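Side-chain contacts in THB11 (Chlamydomonas reinhardtii, PDB 6TD7), which binds heme, and probably oxygen at its iron, in the truncated-hemoglobin domain of a longer protein: residues A[32-37]-A[99-104]; A[58-63]-A[124-129]; A[76-81]-A[131-136]. One frame throughout, in Å; residues are numbered along the deposited sequence. Where two conformers were deposited one is given.

Interaction 1 of 3, residues A[32-37]-A[99-104]; sequences YRKLYA and MKYFEE. With CYN (cyanide ion), chain C.
Lys34 and Glu104 carry the charged part of this contact: Lys34 NZ donates to Glu104 OE2 at 2.8 Å, a salt bridge that meets the anti side of that oxygen. The long lysine chain suits the task, since it runs past the ring of Tyr101 before a bend at its last torsion (chi4 -73°) turns the ammonium to the carboxylate. Glu104 is gripped at both oxygens, because Lys100 NZ meets OE1 on its syn side at 2.6 Å, and Lys34 is shared in turn with Glu108. The carboxylate between two lysines probably stays ionised.

The apolar part centres on Tyr101. Lys34 CB lies over one face of the ring, 3.9 Å from its centroid, a CH-pi contact offset toward the rim, while Leu35 CD2 touches the edge at CD2 of Tyr101, 3.9 Å away. The broad ring lies between the two helices, and its hydroxyl is hydrogen-bonded to Asp38.

On another side of helix 21-36, Tyr32 OH donates to the cyanide N at 2.8 Å, with the ligand near the plane of the ring; Leu53 and Gln57 complete this pocket. The axes of residues 32-36 and 99-104 run at 142°, nearer antiparallel than parallel; their helices, 21-36 and 92-108, belong to the shortened helical sandwich of truncated hemoglobins, in which a tyrosine of the former commonly holds the distal ligand.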
loop_
_atom_site.group_PDB
_atom_site.type_symbol
_atom_site.label_atom_id
_atom_site.label_comp_id
_atom_site.label_asym_id
_atom_site.label_seq_id
_atom_site.Cartn_x
_atom_site.Cartn_y
_atom_site.Cartn_z
ATOM N N TYR A 32 -0.800 7.929 3.589
ATOM C CA TYR A 32 -1.149 7.732 4.993
ATOM C C TYR A 32 -2.034 8.855 5.518
ATOM O O TYR A 32 -2.913 8.609 6.352
ATOM C CB TYR A 32 0.110 7.588 5.843
ATOM C CG TYR A 32 0.658 6.185 5.790
ATOM C CD1 TYR A 32 0.020 5.140 6.448
ATOM C CD2 TYR A 32 1.799 5.899 5.060
ATOM C CE1 TYR A 32 0.514 3.848 6.383
ATOM C CE2 TYR A 32 2.299 4.620 4.995
ATOM C CZ TYR A 32 1.657 3.599 5.652
ATOM O OH TYR A 32 2.186 2.334 5.567
ATOM N N ARG A 33 -1.842 10.082 5.040
ATOM C CA ARG A 33 -2.737 11.158 5.452
ATOM C C ARG A 33 -4.179 10.841 5.063
ATOM O O ARG A 33 -5.101 11.011 5.869
ATOM C CB ARG A 33 -2.281 12.479 4.839
ATOM C CG ARG A 33 -2.578 13.692 5.704
ATOM C CD ARG A 33 -1.450 14.716 5.631
ATOM N NE ARG A 33 -1.338 15.287 4.293
ATOM C CZ ARG A 33 -0.217 15.359 3.579
ATOM N NH1 ARG A 33 0.936 14.915 4.062
ATOM N NH2 ARG A 33 -0.256 15.898 2.371
ATOM N N LYS A 34 -4.388 10.359 3.835
ATOM C CA LYS A 34 -5.731 9.990 3.403
ATOM C C LYS A 34 -6.287 8.830 4.223
ATOM O O LYS A 34 -7.463 8.838 4.604
ATOM C CB LYS A 34 -5.711 9.628 1.917
ATOM C CG LYS A 34 -5.449 10.809 0.999
ATOM C CD LYS A 34 -4.955 10.355 -0.369
ATOM C CE LYS A 34 -4.812 11.525 -1.329
ATOM N NZ LYS A 34 -6.134 12.046 -1.782
ATOM N N LEU A 35 -5.457 7.813 4.488
ATOM C CA LEU A 35 -5.915 6.654 5.245
ATOM C C LEU A 35 -6.475 7.063 6.600
ATOM O O LEU A 35 -7.582 6.668 6.980
ATOM C CB LEU A 35 -4.770 5.665 5.467
ATOM C CG LEU A 35 -4.308 4.669 4.406
ATOM C CD1 LEU A 35 -3.504 3.566 5.112
ATOM C CD2 LEU A 35 -5.443 4.072 3.602
ATOM N N TYR A 36 -5.691 7.829 7.361
ATOM C CA TYR A 36 -6.070 8.187 8.721
ATOM C C TYR A 36 -7.219 9.181 8.758
ATOM O O TYR A 36 -7.858 9.332 9.803
ATOM C CB TYR A 36 -4.855 8.754 9.458
ATOM C CG TYR A 36 -3.949 7.693 10.045
ATOM C CD1 TYR A 36 -2.973 7.081 9.272
ATOM C CD2 TYR A 36 -4.073 7.304 11.372
ATOM C CE1 TYR A 36 -2.145 6.109 9.804
ATOM C CE2 TYR A 36 -3.248 6.336 11.913
ATOM C CZ TYR A 36 -2.286 5.745 11.124
ATOM O OH TYR A 36 -1.468 4.782 11.660
ATOM N N ALA A 37 -7.490 9.864 7.651
ATOM C CA ALA A 37 -8.623 10.769 7.548
ATOM C C ALA A 37 -9.909 10.066 7.133
ATOM O O ALA A 37 -10.961 10.711 7.081
ATOM C CB ALA A 37 -8.305 11.883 6.545
ATOM N N MET A 99 -6.277 1.255 -1.849
ATOM C CA MET A 99 -5.692 1.353 -3.184
ATOM C C MET A 99 -6.148 2.621 -3.899
ATOM O O MET A 99 -5.361 3.255 -4.610
ATOM C CB MET A 99 -6.022 0.099 -3.997
ATOM C CG MET A 99 -4.977 -1.004 -3.788
ATOM S SD MET A 99 -5.294 -2.577 -4.626
ATOM C CE MET A 99 -7.040 -2.815 -4.308
ATOM N N LYS A 100 -7.413 3.014 -3.716
ATOM C CA LYS A 100 -7.875 4.296 -4.238
ATOM C C LYS A 100 -7.006 5.435 -3.720
ATOM O O LYS A 100 -6.586 6.313 -4.484
ATOM C CB LYS A 100 -9.342 4.515 -3.852
ATOM C CG LYS A 100 -9.962 5.838 -4.319
ATOM C CD LYS A 100 -10.628 6.600 -3.164
ATOM C CE LYS A 100 -11.971 7.202 -3.567
ATOM N NZ LYS A 100 -12.040 8.662 -3.285
ATOM N N TYR A 101 -6.711 5.429 -2.418
ATOM C CA TYR A 101 -5.956 6.523 -1.820
ATOM C C TYR A 101 -4.501 6.533 -2.278
ATOM O O TYR A 101 -3.908 7.609 -2.421
ATOM C CB TYR A 101 -6.029 6.430 -0.299
ATOM C CG TYR A 101 -7.363 6.834 0.274
ATOM C CD1 TYR A 101 -8.066 7.909 -0.247
ATOM C CD2 TYR A 101 -7.918 6.142 1.340
ATOM C CE1 TYR A 101 -9.280 8.285 0.278
ATOM C CE2 TYR A 101 -9.133 6.511 1.872
ATOM C CZ TYR A 101 -9.811 7.583 1.336
ATOM O OH TYR A 101 -11.025 7.961 1.855
ATOM N N PHE A 102 -3.907 5.363 -2.498
ATOM C CA PHE A 102 -2.547 5.336 -3.025
ATOM C C PHE A 102 -2.517 5.900 -4.436
ATOM O O PHE A 102 -1.611 6.663 -4.795
ATOM C CB PHE A 102 -2.002 3.912 -3.000
ATOM C CG PHE A 102 -0.516 3.835 -3.135
ATOM C CD1 PHE A 102 0.077 3.805 -4.385
ATOM C CD2 PHE A 102 0.291 3.797 -2.009
ATOM C CE1 PHE A 102 1.443 3.738 -4.510
ATOM C CE2 PHE A 102 1.660 3.724 -2.128
ATOM C CZ PHE A 102 2.237 3.698 -3.381
ATOM N N GLU A 103 -3.521 5.551 -5.243
ATOM C CA GLU A 103 -3.630 6.096 -6.590
ATOM C C GLU A 103 -3.875 7.599 -6.565
ATOM O O GLU A 103 -3.310 8.343 -7.376
ATOM C CB GLU A 103 -4.758 5.380 -7.334
ATOM C CG GLU A 103 -4.987 5.849 -8.755
ATOM C CD GLU A 103 -6.274 5.295 -9.338
ATOM O OE1 GLU A 103 -6.255 4.835 -10.498
ATOM O OE2 GLU A 103 -7.304 5.314 -8.632
ATOM N N GLU A 104 -4.740 8.067 -5.657
ATOM C CA GLU A 104 -4.981 9.501 -5.530
ATOM C C GLU A 104 -3.702 10.245 -5.169
ATOM O O GLU A 104 -3.433 11.332 -5.692
ATOM C CB GLU A 104 -6.051 9.769 -4.469
ATOM C CG GLU A 104 -7.459 9.386 -4.875
ATOM C CD GLU A 104 -8.501 9.763 -3.834
ATOM O OE1 GLU A 104 -9.699 9.547 -4.107
ATOM O OE2 GLU A 104 -8.134 10.274 -2.752
HETATM C C CYN C . -0.425 -0.467 5.446
HETATM N N CYN C . 0.217 0.411 5.838
#

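Interaction 2 of 3, residues A[58-63]-A[124-129]; sequences SMFVSW and LPYKDA. With HEM (protoporphyrin IX containing Fe), chain B.
Phe60 of helix 50-64 and Tyr126 of helix 125-131 have their CA atoms 10.7 Å apart, the closest such pair between the two segments, so side chains alone span the gap. With Trp63 they make an aromatic cluster beside the heme of the globin fold. Phe60 presents its edge to Tyr126: CE1 stands over the centre of the tyrosine ring in an edge-to-face pair, centroids 5.3 Å apart and planes at 79°. With chi1 at -179°, CG of Phe60 stands opposite the main-chain N and the ring is directed toward helix 125-131.

Trp63 reaches the same tyrosine more obliquely, its CH2 lying 3.8 Å from CE2 of Tyr126, and its CE3 lies over one face of the Phe60 ring, offset toward the rim. A large indole suits this place because it can touch both rings at once, while its NE1 is satisfied by the carbonyl of Val70. Tyr72, from a loop, touches all three rings and adds a fourth aromatic group.

Phe60 also carries the cluster onto the cofactor, and its purely apolar ring matches the hydrocarbon rim it meets. Phe60 CB is 3.3 Å from the heme methyl CMD, and at the ring's far end Phe60 CE2 presses to 3.1 Å of the vinyl carbon CBC.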
loop_
_atom_site.group_PDB
_atom_site.type_symbol
_atom_site.label_atom_id
_atom_site.label_comp_id
_atom_site.label_asym_id
_atom_site.label_seq_id
_atom_site.Cartn_x
_atom_site.Cartn_y
_atom_site.Cartn_z
ATOM N N SER A 58 7.893 -0.035 4.520
ATOM C CA SER A 58 8.916 0.549 3.655
ATOM C C SER A 58 9.520 -0.485 2.712
ATOM O O SER A 58 9.784 -0.181 1.543
ATOM C CB SER A 58 10.009 1.201 4.503
ATOM O OG SER A 58 9.592 2.459 5.003
ATOM N N MET A 59 9.763 -1.703 3.193
ATOM C CA MET A 59 10.365 -2.702 2.313
ATOM C C MET A 59 9.469 -2.973 1.112
ATOM O O MET A 59 9.951 -3.111 -0.019
ATOM C CB MET A 59 10.637 -3.996 3.076
ATOM C CG MET A 59 11.142 -5.114 2.187
ATOM S SD MET A 59 11.485 -6.637 3.086
ATOM C CE MET A 59 12.736 -6.070 4.234
ATOM N N PHE A 60 8.156 -3.056 1.344
ATOM C CA PHE A 60 7.211 -3.258 0.253
ATOM C C PHE A 60 7.232 -2.091 -0.729
ATOM O O PHE A 60 7.206 -2.297 -1.948
ATOM C CB PHE A 60 5.801 -3.461 0.824
ATOM C CG PHE A 60 4.760 -3.711 -0.225
ATOM C CD1 PHE A 60 4.580 -4.979 -0.750
ATOM C CD2 PHE A 60 3.973 -2.677 -0.696
ATOM C CE1 PHE A 60 3.637 -5.208 -1.724
ATOM C CE2 PHE A 60 3.037 -2.898 -1.673
ATOM C CZ PHE A 60 2.867 -4.170 -2.190
ATOM N N VAL A 61 7.253 -0.857 -0.222
ATOM C CA VAL A 61 7.253 0.299 -1.112
ATOM C C VAL A 61 8.543 0.349 -1.917
ATOM O O VAL A 61 8.539 0.707 -3.102
ATOM C CB VAL A 61 7.044 1.596 -0.311
ATOM C CG1 VAL A 61 7.232 2.817 -1.206
ATOM C CG2 VAL A 61 5.672 1.597 0.310
ATOM N N SER A 62 9.667 0.005 -1.285
ATOM C CA SER A 62 10.942 -0.038 -1.992
ATOM C C SER A 62 10.903 -1.045 -3.132
ATOM O O SER A 62 11.408 -0.775 -4.228
ATOM C CB SER A 62 12.066 -0.379 -1.014
ATOM O OG SER A 62 13.330 -0.408 -1.655
ATOM N N TRP A 63 10.322 -2.225 -2.888
ATOM C CA TRP A 63 10.126 -3.197 -3.956
ATOM C C TRP A 63 9.186 -2.654 -5.027
ATOM O O TRP A 63 9.432 -2.813 -6.229
ATOM C CB TRP A 63 9.563 -4.503 -3.383
ATOM C CG TRP A 63 8.955 -5.413 -4.426
ATOM C CD1 TRP A 63 9.616 -6.318 -5.199
ATOM C CD2 TRP A 63 7.569 -5.498 -4.806
ATOM N NE1 TRP A 63 8.738 -6.963 -6.035
ATOM C CE2 TRP A 63 7.476 -6.481 -5.813
ATOM C CE3 TRP A 63 6.403 -4.844 -4.389
ATOM C CZ2 TRP A 63 6.262 -6.822 -6.418
ATOM C CZ3 TRP A 63 5.195 -5.185 -4.988
ATOM C CH2 TRP A 63 5.136 -6.168 -5.989
ATOM N N LEU A 124 -1.970 -4.952 -7.134
ATOM C CA LEU A 124 -3.254 -5.641 -7.124
ATOM C C LEU A 124 -3.172 -7.062 -6.587
ATOM O O LEU A 124 -4.050 -7.443 -5.795
ATOM C CB LEU A 124 -3.851 -5.641 -8.536
ATOM C CG LEU A 124 -5.135 -6.455 -8.705
ATOM C CD1 LEU A 124 -6.188 -6.023 -7.697
ATOM C CD2 LEU A 124 -5.660 -6.310 -10.127
ATOM N N PRO A 125 -2.192 -7.886 -6.958
ATOM C CA PRO A 125 -2.152 -9.254 -6.423
ATOM C C PRO A 125 -2.192 -9.315 -4.899
ATOM O O PRO A 125 -2.603 -10.335 -4.333
ATOM C CB PRO A 125 -0.829 -9.805 -6.977
ATOM C CG PRO A 125 -0.562 -8.985 -8.209
ATOM C CD PRO A 125 -1.077 -7.613 -7.885
ATOM N N TYR A 126 -1.790 -8.247 -4.215
ATOM C CA TYR A 126 -1.695 -8.313 -2.759
ATOM C C TYR A 126 -3.039 -8.146 -2.082
ATOM O O TYR A 126 -3.138 -8.413 -0.879
ATOM C CB TYR A 126 -0.655 -7.304 -2.278
ATOM C CG TYR A 126 0.674 -7.882 -2.649
ATOM C CD1 TYR A 126 1.277 -8.826 -1.837
ATOM C CD2 TYR A 126 1.259 -7.590 -3.871
ATOM C CE1 TYR A 126 2.457 -9.416 -2.200
ATOM C CE2 TYR A 126 2.444 -8.178 -4.244
ATOM C CZ TYR A 126 3.036 -9.091 -3.403
ATOM O OH TYR A 126 4.216 -9.692 -3.756
ATOM N N LYS A 127 -4.083 -7.789 -2.827
ATOM C CA LYS A 127 -5.429 -7.907 -2.286
ATOM C C LYS A 127 -5.784 -9.371 -2.049
ATOM O O LYS A 127 -6.170 -9.754 -0.940
ATOM C CB LYS A 127 -6.438 -7.251 -3.222
ATOM C CG LYS A 127 -7.854 -7.330 -2.709
ATOM C CD LYS A 127 -8.825 -6.716 -3.696
ATOM C CE LYS A 127 -10.250 -6.862 -3.210
ATOM N NZ LYS A 127 -11.200 -6.183 -4.129
ATOM N N ASP A 128 -5.644 -10.211 -3.081
ATOM C CA ASP A 128 -5.877 -11.642 -2.911
ATOM C C ASP A 128 -4.942 -12.245 -1.864
ATOM O O ASP A 128 -5.332 -13.153 -1.122
ATOM C CB ASP A 128 -5.702 -12.359 -4.253
ATOM C CG ASP A 128 -6.911 -12.212 -5.162
ATOM O OD1 ASP A 128 -7.957 -11.701 -4.708
ATOM O OD2 ASP A 128 -6.811 -12.626 -6.334
ATOM N N ALA A 129 -3.699 -11.759 -1.792
ATOM C CA ALA A 129 -2.769 -12.289 -0.803
ATOM C C ALA A 129 -3.275 -12.045 0.613
ATOM O O ALA A 129 -3.208 -12.937 1.467
ATOM C CB ALA A 129 -1.386 -11.662 -0.983
HETATM C CHA HEM B . 1.143 -3.706 7.537
HETATM C CHB HEM B . -3.342 -1.858 8.066
HETATM C CHC HEM B . -3.733 -1.053 3.290
HETATM C CHD HEM B . 0.572 -3.329 2.682
HETATM C C1A HEM B . -0.023 -3.245 8.122
HETATM C C2A HEM B . -0.343 -3.153 9.539
HETATM C C3A HEM B . -1.574 -2.642 9.651
HETATM C C4A HEM B . -2.092 -2.388 8.329
HETATM C CMA HEM B . -2.338 -2.353 10.960
HETATM C CAA HEM B . 0.553 -3.535 10.741
HETATM C CBA HEM B . 1.033 -4.975 10.672
HETATM C CGA HEM B . 2.097 -5.191 11.722
HETATM O O1A HEM B . 2.376 -6.377 12.034
HETATM O O2A HEM B . 2.667 -4.195 12.243
HETATM C C1B HEM B . -3.808 -1.429 6.840
HETATM C C2B HEM B . -5.038 -0.699 6.611
HETATM C C3B HEM B . -5.162 -0.480 5.298
HETATM C C4B HEM B . -4.009 -1.057 4.639
HETATM C CMB HEM B . -6.039 -0.263 7.702
HETATM C CAB HEM B . -6.337 0.274 4.635
HETATM C CBB HEM B . -6.569 0.210 3.322
HETATM C C1C HEM B . -2.584 -1.587 2.747
HETATM C C2C HEM B . -2.254 -1.517 1.350
HETATM C C3C HEM B . -1.096 -2.146 1.162
HETATM C C4C HEM B . -0.602 -2.626 2.444
HETATM C CMC HEM B . -3.127 -0.858 0.259
HETATM C CAC HEM B . -0.422 -2.280 -0.214
HETATM C CBC HEM B . 0.241 -3.396 -0.514
HETATM C C1D HEM B . 1.133 -3.539 3.933
HETATM C C2D HEM B . 2.500 -3.931 4.203
HETATM C C3D HEM B . 2.650 -4.042 5.530
HETATM C C4D HEM B . 1.396 -3.707 6.170
HETATM C CMD HEM B . 3.573 -4.183 3.122
HETATM C CAD HEM B . 3.939 -4.400 6.289
HETATM C CBD HEM B . 4.185 -5.890 6.412
HETATM C CGD HEM B . 5.552 -5.964 7.036
HETATM O O1D HEM B . 6.546 -6.158 6.287
HETATM O O2D HEM B . 5.645 -5.790 8.279
HETATM N NA HEM B . -1.120 -2.769 7.420
HETATM N NB HEM B . -3.202 -1.627 5.611
HETATM N NC HEM B . -1.549 -2.262 3.394
HETATM N ND HEM B . 0.495 -3.412 5.158
HETATM FE FE HEM B . -1.293 -2.517 5.384
#

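Interaction 3 of 3, residues A[76-81]-A[131-136]. With HEM (protoporphyrin IX containing Fe), chain B.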
loop_
_atom_site.group_PDB
_atom_site.type_symbol
_atom_site.label_atom_id
_atom_site.label_comp_id
_atom_site.label_asym_id
_atom_site.label_seq_id
_atom_site.Cartn_x
_atom_site.Cartn_y
_atom_site.Cartn_z
ATOM N N SER A 76 4.725 -11.981 4.831
ATOM C CA SER A 76 3.397 -12.230 4.291
ATOM C C SER A 76 2.428 -11.125 4.684
ATOM O O SER A 76 2.243 -10.839 5.869
ATOM C CB SER A 76 2.887 -13.578 4.804
ATOM O OG SER A 76 1.476 -13.585 4.906
ATOM N N VAL A 77 1.780 -10.518 3.682
ATOM C CA VAL A 77 0.877 -9.413 3.981
ATOM C C VAL A 77 -0.399 -9.897 4.663
ATOM O O VAL A 77 -1.030 -9.137 5.406
ATOM C CB VAL A 77 0.526 -8.602 2.717
ATOM C CG1 VAL A 77 1.686 -7.704 2.329
ATOM C CG2 VAL A 77 0.118 -9.527 1.573
ATOM N N ARG A 78 -0.829 -11.137 4.409
ATOM C CA ARG A 78 -1.975 -11.655 5.152
ATOM C C ARG A 78 -1.658 -11.710 6.643
ATOM O O ARG A 78 -2.460 -11.284 7.480
ATOM C CB ARG A 78 -2.384 -13.041 4.656
ATOM C CG ARG A 78 -3.504 -13.656 5.497
ATOM C CD ARG A 78 -4.351 -14.652 4.719
ATOM N NE ARG A 78 -5.359 -15.298 5.562
ATOM C CZ ARG A 78 -6.596 -14.844 5.758
ATOM N NH1 ARG A 78 -7.004 -13.725 5.177
ATOM N NH2 ARG A 78 -7.432 -15.511 6.540
ATOM N N ILE A 79 -0.490 -12.251 6.988
ATOM C CA ILE A 79 -0.095 -12.320 8.389
ATOM C C ILE A 79 -0.084 -10.926 9.000
ATOM O O ILE A 79 -0.583 -10.710 10.110
ATOM C CB ILE A 79 1.275 -13.011 8.521
ATOM C CG1 ILE A 79 1.155 -14.493 8.155
ATOM C CG2 ILE A 79 1.831 -12.815 9.922
ATOM C CD1 ILE A 79 0.182 -15.276 9.015
ATOM N N ALA A 80 0.461 -9.951 8.268
ATOM C CA ALA A 80 0.570 -8.601 8.804
ATOM C C ALA A 80 -0.798 -8.008 9.116
ATOM O O ALA A 80 -0.952 -7.276 10.101
ATOM C CB ALA A 80 1.323 -7.709 7.818
ATOM N N HIS A 81 -1.803 -8.303 8.295
ATOM C CA HIS A 81 -3.129 -7.728 8.475
ATOM C C HIS A 81 -4.099 -8.649 9.202
ATOM O O HIS A 81 -5.273 -8.293 9.339
ATOM C CB HIS A 81 -3.737 -7.348 7.119
ATOM C CG HIS A 81 -2.940 -6.336 6.362
ATOM N ND1 HIS A 81 -1.880 -6.680 5.553
ATOM C CD2 HIS A 81 -3.042 -4.987 6.298
ATOM C CE1 HIS A 81 -1.364 -5.588 5.019
ATOM N NE2 HIS A 81 -2.052 -4.547 5.454
ATOM N N PHE A 131 -6.374 -11.531 1.760
ATOM C CA PHE A 131 -7.693 -12.014 2.150
ATOM C C PHE A 131 -7.974 -13.463 1.782
ATOM O O PHE A 131 -9.058 -13.963 2.102
ATOM C CB PHE A 131 -8.771 -11.104 1.541
ATOM C CG PHE A 131 -8.708 -9.699 2.051
ATOM C CD1 PHE A 131 -9.150 -9.398 3.330
ATOM C CD2 PHE A 131 -8.175 -8.684 1.275
ATOM C CE1 PHE A 131 -9.073 -8.106 3.818
ATOM C CE2 PHE A 131 -8.098 -7.393 1.759
ATOM C CZ PHE A 131 -8.547 -7.105 3.031
ATOM N N THR A 132 -7.041 -14.163 1.152
ATOM C CA THR A 132 -7.263 -15.568 0.837
ATOM C C THR A 132 -6.815 -16.433 2.006
ATOM O O THR A 132 -5.632 -16.394 2.369
ATOM C CB THR A 132 -6.515 -15.969 -0.422
ATOM O OG1 THR A 132 -7.003 -15.210 -1.535
ATOM C CG2 THR A 132 -6.723 -17.454 -0.699
ATOM N N PRO A 133 -7.706 -17.204 2.634
ATOM C CA PRO A 133 -7.265 -18.091 3.717
ATOM C C PRO A 133 -6.161 -19.034 3.265
ATOM O O PRO A 133 -6.162 -19.538 2.140
ATOM C CB PRO A 133 -8.540 -18.861 4.088
ATOM C CG PRO A 133 -9.647 -17.957 3.707
ATOM C CD PRO A 133 -9.174 -17.211 2.484
ATOM N N ALA A 134 -5.223 -19.283 4.170
ATOM C CA ALA A 134 -4.107 -20.177 3.909
ATOM C C ALA A 134 -3.888 -21.042 5.137
ATOM O O ALA A 134 -4.110 -20.606 6.270
ATOM C CB ALA A 134 -2.831 -19.400 3.563
ATOM N N ALA A 135 -3.475 -22.285 4.903
ATOM C CA ALA A 135 -3.096 -23.157 6.004
ATOM C C ALA A 135 -1.936 -22.529 6.766
ATOM O O ALA A 135 -0.904 -22.187 6.180
ATOM C CB ALA A 135 -2.715 -24.540 5.483
ATOM N N GLY A 136 -2.117 -22.360 8.072
ATOM C CA GLY A 136 -1.164 -21.660 8.911
ATOM C C GLY A 136 -1.703 -20.395 9.544
ATOM O O GLY A 136 -1.026 -19.813 10.404
HETATM C CHA HEM B . 1.143 -3.706 7.537
HETATM C CHB HEM B . -3.342 -1.858 8.066
HETATM C CHC HEM B . -3.733 -1.053 3.290
HETATM C CHD HEM B . 0.572 -3.329 2.682
HETATM C C1A HEM B . -0.023 -3.245 8.122
HETATM C C2A HEM B . -0.343 -3.153 9.539
HETATM C C3A HEM B . -1.574 -2.642 9.651
HETATM C C4A HEM B . -2.092 -2.388 8.329
HETATM C CMA HEM B . -2.338 -2.353 10.960
HETATM C CAA HEM B . 0.553 -3.535 10.741
HETATM C CBA HEM B . 1.033 -4.975 10.672
HETATM C CGA HEM B . 2.097 -5.191 11.722
HETATM O O1A HEM B . 2.376 -6.377 12.034
HETATM O O2A HEM B . 2.667 -4.195 12.243
HETATM C C1B HEM B . -3.808 -1.429 6.840
HETATM C C2B HEM B . -5.038 -0.699 6.611
HETATM C C3B HEM B . -5.162 -0.480 5.298
HETATM C C4B HEM B . -4.009 -1.057 4.639
HETATM C CMB HEM B . -6.039 -0.263 7.702
HETATM C CAB HEM B . -6.337 0.274 4.635
HETATM C CBB HEM B . -6.569 0.210 3.322
HETATM C C1C HEM B . -2.584 -1.587 2.747
HETATM C C2C HEM B . -2.254 -1.517 1.350
HETATM C C3C HEM B . -1.096 -2.146 1.162
HETATM C C4C HEM B . -0.602 -2.626 2.444
HETATM C CMC HEM B . -3.127 -0.858 0.259
HETATM C CAC HEM B . -0.422 -2.280 -0.214
HETATM C CBC HEM B . 0.241 -3.396 -0.514
HETATM C C1D HEM B . 1.133 -3.539 3.933
HETATM C C2D HEM B . 2.500 -3.931 4.203
HETATM C C3D HEM B . 2.650 -4.042 5.530
HETATM C C4D HEM B . 1.396 -3.707 6.170
HETATM C CMD HEM B . 3.573 -4.183 3.122
HETATM C CAD HEM B . 3.939 -4.400 6.289
HETATM C CBD HEM B . 4.185 -5.890 6.412
HETATM C CGD HEM B . 5.552 -5.964 7.036
HETATM O O1D HEM B . 6.546 -6.158 6.287
HETATM O O2D HEM B . 5.645 -5.790 8.279
HETATM N NA HEM B . -1.120 -2.769 7.420
HETATM N NB HEM B . -3.202 -1.627 5.611
HETATM N NC HEM B . -1.549 -2.262 3.394
HETATM N ND HEM B . 0.495 -3.412 5.158
HETATM FE FE HEM B . -1.293 -2.517 5.384
#
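A buried arginine laid against backbone is the odd feature here: the guanidinium of Arg78 packs against the main chain of Phe131 to Pro133, and none of its donors makes a hydrogen bond within residues 131-136. Pro133 CA and the carbonyl of Thr132 lie over one face of the flat group, and Arg78 CD is 3.2 Å from Thr132 O. Arg78 NH1 is 3.5 Å from Phe131 C. The chain leaves with CG anti to the backbone N (chi1 175°) and stays extended as far as NE, carrying the charge across to the tail. There NH1 bonds to Ile130 O and NE forms a salt bridge with Asp137. A methionine here would probably leave the Ile130 carbonyl without the NH1 donor and the Asp137 carboxylate without its positive partner, and let the tail drift from helix 77-88.

That helix carries the proximal histidine of the globin fold. His81 NE2 binds the heme iron at 2.2 Å, and imidazole suits the place because its second nitrogen can be anchored: ND1 donates to Val77 O at 2.6 Å, nearly straight and close to the ring plane. The same carbonyl also accepts the backbone N of His81 from its other face; the ND1 bond, with the iron at NE2, helps fix the ring's rotation. One residue before the helix, Ser76 is its N-cap, with Ile79 N donating to OG at 3.2 Å. Ala80, small enough to lie close to the cofactor, sets its CB 3.7 Å from the propionate carbon CBD.

Overall arrangement
The heme ties the three contacts together. Tyr32, on segment 32-37 of interaction 1, reaches the distal side and holds the cyanide, and Leu35 touches the heme; interaction 3 supplies the iron ligand on the opposite face. Interaction 2 lies at the porphyrin rim, its Tyr126 side chain about 8 Å from that of His81. Interactions 2 and 3, with centres about 13 Å apart, are in direct contact: Tyr126 CD1 meets Val77 CG2 at 3.7 Å, joining the aromatic cluster to the proximal helix. Interactions 1 and 2 come no nearer than about 4 Å between closest atoms. Interactions 1 and 3, with centres about 22 Å apart, lie on opposite sides of the chain's centre.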